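Orotidine 5'-phosphate decarboxylase (Streptomyces avermitilis, PDB 3V75) probably catalyses the decarboxylation of orotidine 5'-phosphate to UMP, the last step of de novo UMP biosynthesis. Local coordinates at residues G44-G56 against A62-A74. Sequence-based numbering, arbitrary orientation.
Sequences GIDPHASLLADWG and AGLERFSRTVVEA
The first torsions of F67 and W55 bring their rings together: F67 has CG anti to the backbone N (chi1 178°), which carries the ring out from helix 62-74 until it lies against P47 and the D46 carbonyl, while W55 has CG anti to the carbonyl carbon (chi1 -72°), which swings the indole back over that phenyl. F67 CE2 comes to 3.4 Å from W55 CE2, the planes of the phenyl and the indole six-membered ring inclined at 37°, an oblique meeting of two aromatics. On the opposite face of F67 sits P47, whose CA makes a CH-pi contact 4.1 Å from the ring centroid; I45 CG2 lies at the ring edge. The phenyl is thus clamped between indole and proline, and L52 CD2 packs against F67 CB, 3.6 Å away. In the TIM barrel this ties the C-terminal end of the first strand, 42-45, and the loop and short helix after it to helix 61-75, the helix of the beta-alpha-beta crossover leading to parallel strand 81-84. At the far end of the indole V71 CG2 is 3.6 Å from W55 CH2 and T70 CG2 packs against W55 CZ3, both obliquely, while W55 NE1 is hydrogen-bonded to L274 O in helix 271-274. A leucine in place of W55 would probably leave one face of F67 poorly covered and the L274 carbonyl without its indole donor. P47 CG presses tightly on L64 CD1, 3.3 Å away. One turn on, S68 OG donates to L64 O at 2.9 Å, sharing that oxygen with S68 N, which arrives from the opposite face of the carbonyl plane.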
ATOM      1  N   GLY A  44     -10.920 -11.466  10.659  1.00  5.54           N
ATOM      2  CA  GLY A  44     -10.285 -11.240   9.368  1.00  6.18           C
ATOM      3  C   GLY A  44     -11.059 -11.942   8.269  1.00  6.44           C
ATOM      4  O   GLY A  44     -11.690 -12.996   8.482  1.00  8.65           O
ATOM      5  N   ILE A  45     -11.040 -11.377   7.062  1.00  6.42           N
ATOM      6  CA  ILE A  45     -11.508 -12.139   5.905  1.00  6.90           C
ATOM      7  C   ILE A  45     -10.241 -12.333   5.075  1.00  6.68           C
ATOM      8  O   ILE A  45      -9.783 -11.409   4.350  1.00  6.81           O
ATOM      9  CB  ILE A  45     -12.597 -11.415   5.113  1.00  7.61           C
ATOM     10  CG1 ILE A  45     -13.744 -11.001   6.034  1.00  8.63           C
ATOM     11  CG2 ILE A  45     -13.111 -12.300   3.963  1.00  9.18           C
ATOM     12  CD1 ILE A  45     -14.944 -10.317   5.309  1.00  9.81           C
ATOM     13  N   ASP A  46      -9.643 -13.525   5.213  1.00  8.84           N
ATOM     14  CA  ASP A  46      -8.277 -13.785   4.779  1.00  7.92           C
ATOM     15  C   ASP A  46      -8.211 -14.991   3.848  1.00  9.17           C
ATOM     16  O   ASP A  46      -7.772 -16.076   4.262  1.00  9.44           O
ATOM     17  CB  ASP A  46      -7.394 -14.074   6.009  1.00  9.10           C
ATOM     18  CG  ASP A  46      -7.273 -12.889   6.911  1.00  9.64           C
ATOM     19  OD1 ASP A  46      -7.080 -11.768   6.416  1.00  9.27           O
ATOM     20  OD2 ASP A  46      -7.403 -13.047   8.143  1.00 10.75           O
ATOM     21  N   PRO A  47      -8.688 -14.845   2.604  1.00  7.36           N
ATOM     22  CA  PRO A  47      -8.775 -16.003   1.702  1.00  7.97           C
ATOM     23  C   PRO A  47      -7.419 -16.287   1.050  1.00  9.43           C
ATOM     24  O   PRO A  47      -7.292 -16.244  -0.191  1.00 11.20           O
ATOM     25  CB  PRO A  47      -9.809 -15.567   0.645  1.00  8.68           C
ATOM     26  CG  PRO A  47      -9.649 -14.033   0.634  1.00  8.33           C
ATOM     27  CD  PRO A  47      -9.404 -13.666   2.091  1.00  8.26           C
ATOM     28  N   HIS A  48      -6.400 -16.558   1.856  1.00  8.71           N
ATOM     29  CA  HIS A  48      -5.129 -17.005   1.278  1.00 10.57           C
ATOM     30  C   HIS A  48      -5.209 -18.453   0.837  1.00 12.44           C
ATOM     31  O   HIS A  48      -6.122 -19.201   1.233  1.00 11.62           O
ATOM     32  CB  HIS A  48      -3.931 -16.768   2.211  1.00 14.23           C
ATOM     33  CG  HIS A  48      -4.144 -17.188   3.627  1.00 14.52           C
ATOM     34  ND1 HIS A  48      -4.215 -18.515   4.017  1.00 17.70           N
ATOM     35  CD2 HIS A  48      -4.244 -16.453   4.765  1.00 17.76           C
ATOM     36  CE1 HIS A  48      -4.357 -18.574   5.331  1.00 14.52           C
ATOM     37  NE2 HIS A  48      -4.390 -17.337   5.810  1.00 15.87           N
ATOM     38  N   ALA A  49      -4.263 -18.856  -0.005  1.00 13.05           N
ATOM     39  CA  ALA A  49      -4.325 -20.195  -0.577  1.00 15.78           C
ATOM     40  C   ALA A  49      -4.382 -21.313   0.483  1.00 14.53           C
ATOM     41  O   ALA A  49      -5.075 -22.300   0.259  1.00 18.10           O
ATOM     42  CB  ALA A  49      -3.150 -20.445  -1.565  1.00 19.34           C
ATOM     43  N   SER A  50      -3.664 -21.151   1.611  1.00 20.12           N
ATOM     44  CA  SER A  50      -3.663 -22.135   2.704  0.50 23.64           C
ATOM     45  C   SER A  50      -5.106 -22.348   3.184  1.00 26.24           C
ATOM     46  O   SER A  50      -5.629 -23.467   3.173  1.00 23.53           O
ATOM     47  CB  SER A  50      -2.786 -21.608   3.851  0.50 18.97           C
ATOM     48  OG  SER A  50      -2.516 -22.582   4.828  0.50 29.02           O
ATOM     49  N   LEU A  51      -5.754 -21.256   3.613  1.00 16.56           N
ATOM     50  CA  LEU A  51      -7.135 -21.371   4.143  1.00 14.74           C
ATOM     51  C   LEU A  51      -8.094 -21.891   3.085  1.00 12.40           C
ATOM     52  O   LEU A  51      -8.997 -22.681   3.396  1.00 14.84           O
ATOM     53  CB  LEU A  51      -7.653 -20.058   4.769  1.00 14.74           C
ATOM     54  CG  LEU A  51      -7.458 -19.860   6.289  1.00 15.87           C
ATOM     55  CD1 LEU A  51      -7.709 -18.411   6.725  1.00 17.17           C
ATOM     56  CD2 LEU A  51      -8.338 -20.874   7.102  1.00 13.76           C
ATOM     57  N   LEU A  52      -7.936 -21.455   1.827  1.00 15.46           N
ATOM     58  CA  LEU A  52      -8.838 -21.956   0.789  1.00 14.47           C
ATOM     59  C   LEU A  52      -8.684 -23.491   0.639  1.00 17.83           C
ATOM     60  O   LEU A  52      -9.687 -24.209   0.572  1.00 19.81           O
ATOM     61  CB  LEU A  52      -8.573 -21.291  -0.577  1.00 14.30           C
ATOM     62  CG  LEU A  52      -8.892 -19.795  -0.720  1.00 12.33           C
ATOM     63  CD1 LEU A  52      -8.510 -19.272  -2.120  1.00 11.93           C
ATOM     64  CD2 LEU A  52     -10.366 -19.549  -0.463  1.00 14.18           C
ATOM     65  N   ALA A  53      -7.437 -23.969   0.612  1.00 18.25           N
ATOM     66  CA  ALA A  53      -7.182 -25.409   0.487  1.00 25.53           C
ATOM     67  C   ALA A  53      -7.768 -26.092   1.730  1.00 25.31           C
ATOM     68  O   ALA A  53      -8.436 -27.124   1.598  1.00 25.17           O
ATOM     69  CB  ALA A  53      -5.702 -25.698   0.353  1.00 25.40           C
ATOM     70  N   ASP A  54      -7.512 -25.539   2.914  1.00 19.44           N
ATOM     71  CA  ASP A  54      -8.118 -26.089   4.142  1.00 21.56           C
ATOM     72  C   ASP A  54      -9.660 -26.210   4.036  1.00 18.60           C
ATOM     73  O   ASP A  54     -10.252 -27.201   4.533  1.00 22.67           O
ATOM     74  CB  ASP A  54      -7.775 -25.245   5.377  1.00 29.08           C
ATOM     75  CG  ASP A  54      -6.285 -25.323   5.796  1.00 26.47           C
ATOM     76  OD1 ASP A  54      -5.552 -26.221   5.317  1.00 35.48           O
ATOM     77  OD2 ASP A  54      -5.854 -24.465   6.622  1.00 33.15           O
ATOM     78  N   TRP A  55     -10.361 -25.219   3.465  1.00 18.51           N
ATOM     79  CA  TRP A  55     -11.822 -25.298   3.290  1.00 16.52           C
ATOM     80  C   TRP A  55     -12.219 -26.214   2.152  1.00 26.26           C
ATOM     81  O   TRP A  55     -13.403 -26.288   1.811  1.00 20.36           O
ATOM     82  CB  TRP A  55     -12.491 -23.939   2.993  1.00 16.48           C
ATOM     83  CG  TRP A  55     -12.542 -23.033   4.145  1.00 13.41           C
ATOM     84  CD1 TRP A  55     -11.649 -22.991   5.171  1.00 16.63           C
ATOM     85  CD2 TRP A  55     -13.499 -21.999   4.401  1.00 12.14           C
ATOM     86  NE1 TRP A  55     -11.992 -22.000   6.065  1.00 15.74           N
ATOM     87  CE2 TRP A  55     -13.130 -21.383   5.619  1.00 11.76           C
ATOM     88  CE3 TRP A  55     -14.647 -21.558   3.740  1.00 13.06           C
ATOM     89  CZ2 TRP A  55     -13.867 -20.315   6.185  1.00 15.93           C
ATOM     90  CZ3 TRP A  55     -15.394 -20.479   4.317  1.00 17.17           C
ATOM     91  CH2 TRP A  55     -14.989 -19.893   5.518  1.00 11.75           C
ATOM     92  N   GLY A  56     -11.229 -26.850   1.518  1.00 19.10           N
ATOM     93  CA  GLY A  56     -11.478 -27.690   0.356  1.00 19.88           C
ATOM     94  C   GLY A  56     -11.884 -26.889  -0.870  1.00 26.98           C
ATOM     95  O   GLY A  56     -12.633 -27.395  -1.724  1.00 26.32           O
ATOM     96  N   ALA A  62     -13.078 -18.339  -8.153  1.00 13.89           N
ATOM     97  CA  ALA A  62     -14.294 -19.028  -7.681  1.00 15.97           C
ATOM     98  C   ALA A  62     -14.166 -19.466  -6.204  1.00 13.48           C
ATOM     99  O   ALA A  62     -15.124 -19.340  -5.434  1.00 16.70           O
ATOM    100  CB  ALA A  62     -14.613 -20.236  -8.582  1.00 19.82           C
ATOM    101  N   GLY A  63     -12.978 -19.952  -5.815  1.00 14.14           N
ATOM    102  CA  GLY A  63     -12.719 -20.332  -4.433  1.00 12.38           C
ATOM    103  C   GLY A  63     -12.739 -19.130  -3.503  1.00 15.88           C
ATOM    104  O   GLY A  63     -13.368 -19.140  -2.418  1.00 15.06           O
ATOM    105  N   LEU A  64     -12.041 -18.075  -3.931  1.00 12.96           N
ATOM    106  CA  LEU A  64     -12.041 -16.786  -3.226  1.00 15.91           C
ATOM    107  C   LEU A  64     -13.457 -16.309  -2.944  1.00 11.47           C
ATOM    108  O   LEU A  64     -13.798 -15.876  -1.819  1.00 12.16           O
ATOM    109  CB  LEU A  64     -11.358 -15.742  -4.124  1.00 13.83           C
ATOM    110  CG  LEU A  64     -11.317 -14.312  -3.582  1.00 12.94           C
ATOM    111  CD1 LEU A  64     -10.117 -14.206  -2.668  1.00 14.32           C
ATOM    112  CD2 LEU A  64     -11.124 -13.325  -4.756  1.00 14.68           C
ATOM    113  N   GLU A  65     -14.278 -16.371  -3.974  1.00 13.41           N
ATOM    114  CA  GLU A  65     -15.641 -15.902  -3.884  1.00 11.99           C
ATOM    115  C   GLU A  65     -16.497 -16.766  -2.933  1.00 15.97           C
ATOM    116  O   GLU A  65     -17.278 -16.236  -2.134  1.00 13.14           O
ATOM    117  CB  GLU A  65     -16.240 -15.875  -5.273  1.00 16.46           C
ATOM    118  CG  GLU A  65     -17.663 -15.441  -5.339  1.00 19.27           C
ATOM    119  CD  GLU A  65     -18.168 -15.455  -6.793  1.00 35.86           C
ATOM    120  OE1 GLU A  65     -17.921 -16.466  -7.534  1.00 39.80           O
ATOM    121  OE2 GLU A  65     -18.852 -14.481  -7.205  1.00 42.14           O
ATOM    122  N   ARG A  66     -16.360 -18.094  -3.022  1.00 13.34           N
ATOM    123  CA  ARG A  66     -17.149 -18.970  -2.144  1.00 14.12           C
ATOM    124  C   ARG A  66     -16.761 -18.773  -0.669  1.00 12.07           C
ATOM    125  O   ARG A  66     -17.627 -18.730   0.226  1.00 11.88           O
ATOM    126  CB  ARG A  66     -16.930 -20.423  -2.556  1.00 15.44           C
ATOM    127  CG  ARG A  66     -17.719 -21.412  -1.710  1.00 16.42           C
ATOM    128  CD  ARG A  66     -19.220 -21.190  -1.904  1.00 20.92           C
ATOM    129  NE  ARG A  66     -19.837 -20.415  -0.809  1.00 23.73           N
ATOM    130  CZ  ARG A  66     -21.149 -20.148  -0.729  1.00 31.95           C
ATOM    131  NH1 ARG A  66     -21.969 -20.597  -1.682  1.00 28.69           N
ATOM    132  NH2 ARG A  66     -21.674 -19.494   0.322  1.00 27.52           N
ATOM    133  N   PHE A  67     -15.461 -18.655  -0.425  1.00 10.73           N
ATOM    134  CA  PHE A  67     -14.939 -18.418   0.927  1.00 11.22           C
ATOM    135  C   PHE A  67     -15.542 -17.119   1.485  1.00 11.08           C
ATOM    136  O   PHE A  67     -16.082 -17.076   2.603  1.00 10.79           O
ATOM    137  CB  PHE A  67     -13.421 -18.289   0.843  1.00  9.94           C
ATOM    138  CG  PHE A  67     -12.739 -18.000   2.148  1.00 10.05           C
ATOM    139  CD1 PHE A  67     -12.614 -16.697   2.621  1.00 13.41           C
ATOM    140  CD2 PHE A  67     -12.168 -19.030   2.897  1.00 11.55           C
ATOM    141  CE1 PHE A  67     -11.964 -16.425   3.812  1.00 11.67           C
ATOM    142  CE2 PHE A  67     -11.487 -18.761   4.106  1.00 11.67           C
ATOM    143  CZ  PHE A  67     -11.399 -17.452   4.565  1.00 13.10           C
ATOM    144  N   SER A  68     -15.392 -16.042   0.721  1.00 11.22           N
ATOM    145  CA  SER A  68     -15.818 -14.724   1.177  1.00 10.10           C
ATOM    146  C   SER A  68     -17.331 -14.674   1.433  1.00 10.17           C
ATOM    147  O   SER A  68     -17.801 -14.135   2.457  1.00 11.55           O
ATOM    148  CB  SER A  68     -15.382 -13.690   0.127  1.00 11.81           C
ATOM    149  OG  SER A  68     -13.965 -13.677   0.055  1.00 12.70           O
ATOM    150  N   ARG A  69     -18.088 -15.266   0.527  1.00 12.37           N
ATOM    151  CA  ARG A  69     -19.522 -15.296   0.677  1.00 14.97           C
ATOM    152  C   ARG A  69     -19.927 -16.049   1.946  1.00 13.39           C
ATOM    153  O   ARG A  69     -20.824 -15.612   2.676  1.00 14.85           O
ATOM    154  CB  ARG A  69     -20.141 -15.950  -0.565  1.00 17.77           C
ATOM    155  CG  ARG A  69     -21.617 -16.096  -0.456  1.00 19.45           C
ATOM    156  CD  ARG A  69     -22.198 -16.618  -1.771  1.00 22.37           C
ATOM    157  NE  ARG A  69     -23.588 -16.966  -1.516  1.00 28.83           N
ATOM    158  CZ  ARG A  69     -24.445 -17.309  -2.465  1.00 35.53           C
ATOM    159  NH1 ARG A  69     -24.022 -17.334  -3.734  1.00 31.03           N
ATOM    160  NH2 ARG A  69     -25.706 -17.617  -2.129  1.00 35.50           N
ATOM    161  N   THR A  70     -19.287 -17.182   2.203  1.00 13.04           N
ATOM    162  CA  THR A  70     -19.639 -17.986   3.367  1.00 13.52           C
ATOM    163  C   THR A  70     -19.296 -17.246   4.652  1.00 11.63           C
ATOM    164  O   THR A  70     -20.070 -17.295   5.626  1.00 10.48           O
ATOM    165  CB  THR A  70     -18.894 -19.334   3.324  1.00 14.75           C
ATOM    166  OG1 THR A  70     -19.455 -20.103   2.264  1.00 16.78           O
ATOM    167  CG2 THR A  70     -19.013 -20.082   4.661  1.00 16.03           C
ATOM    168  N   VAL A  71     -18.145 -16.566   4.673  1.00 10.60           N
ATOM    169  CA  VAL A  71     -17.758 -15.833   5.876  1.00  8.80           C
ATOM    170  C   VAL A  71     -18.799 -14.793   6.218  1.00  8.79           C
ATOM    171  O   VAL A  71     -19.233 -14.712   7.369  1.00  9.32           O
ATOM    172  CB  VAL A  71     -16.352 -15.190   5.783  1.00  8.40           C
ATOM    173  CG1 VAL A  71     -16.092 -14.290   7.013  1.00 10.77           C
ATOM    174  CG2 VAL A  71     -15.279 -16.298   5.667  1.00 11.66           C
ATOM    175  N   VAL A  72     -19.245 -14.012   5.227  1.00  8.86           N
ATOM    176  CA  VAL A  72     -20.234 -12.984   5.540  1.00  9.78           C
ATOM    177  C   VAL A  72     -21.610 -13.558   5.843  1.00 10.75           C
ATOM    178  O   VAL A  72     -22.317 -13.055   6.724  1.00 10.24           O
ATOM    179  CB  VAL A  72     -20.300 -11.931   4.420  1.00 10.63           C
ATOM    180  CG1 VAL A  72     -21.368 -10.902   4.745  1.00 12.57           C
ATOM    181  CG2 VAL A  72     -18.912 -11.275   4.260  1.00 12.70           C
ATOM    182  N   GLU A  73     -22.002 -14.618   5.142  1.00 10.46           N
ATOM    183  CA  GLU A  73     -23.293 -15.242   5.459  1.00 11.34           C
ATOM    184  C   GLU A  73     -23.313 -15.788   6.881  1.00 11.33           C
ATOM    185  O   GLU A  73     -24.298 -15.622   7.602  1.00 12.28           O
ATOM    186  CB  GLU A  73     -23.632 -16.371   4.480  1.00 13.50           C
ATOM    187  CG  GLU A  73     -23.977 -15.794   3.119  1.00 14.06           C
ATOM    188  CD  GLU A  73     -24.201 -16.834   2.046  1.00 18.42           C
ATOM    189  OE1 GLU A  73     -23.810 -18.030   2.226  1.00 21.11           O
ATOM    190  OE2 GLU A  73     -24.761 -16.458   0.964  1.00 21.88           O
ATOM    191  N   ALA A  74     -22.221 -16.448   7.272  1.00 10.93           N
ATOM    192  CA  ALA A  74     -22.157 -17.065   8.596  1.00 11.09           C
ATOM    193  C   ALA A  74     -22.073 -16.037   9.694  1.00 10.50           C
ATOM    194  O   ALA A  74     -22.702 -16.186  10.746  1.00 11.14           O
ATOM    195  CB  ALA A  74     -20.930 -17.990   8.693  1.00 13.72           C
TER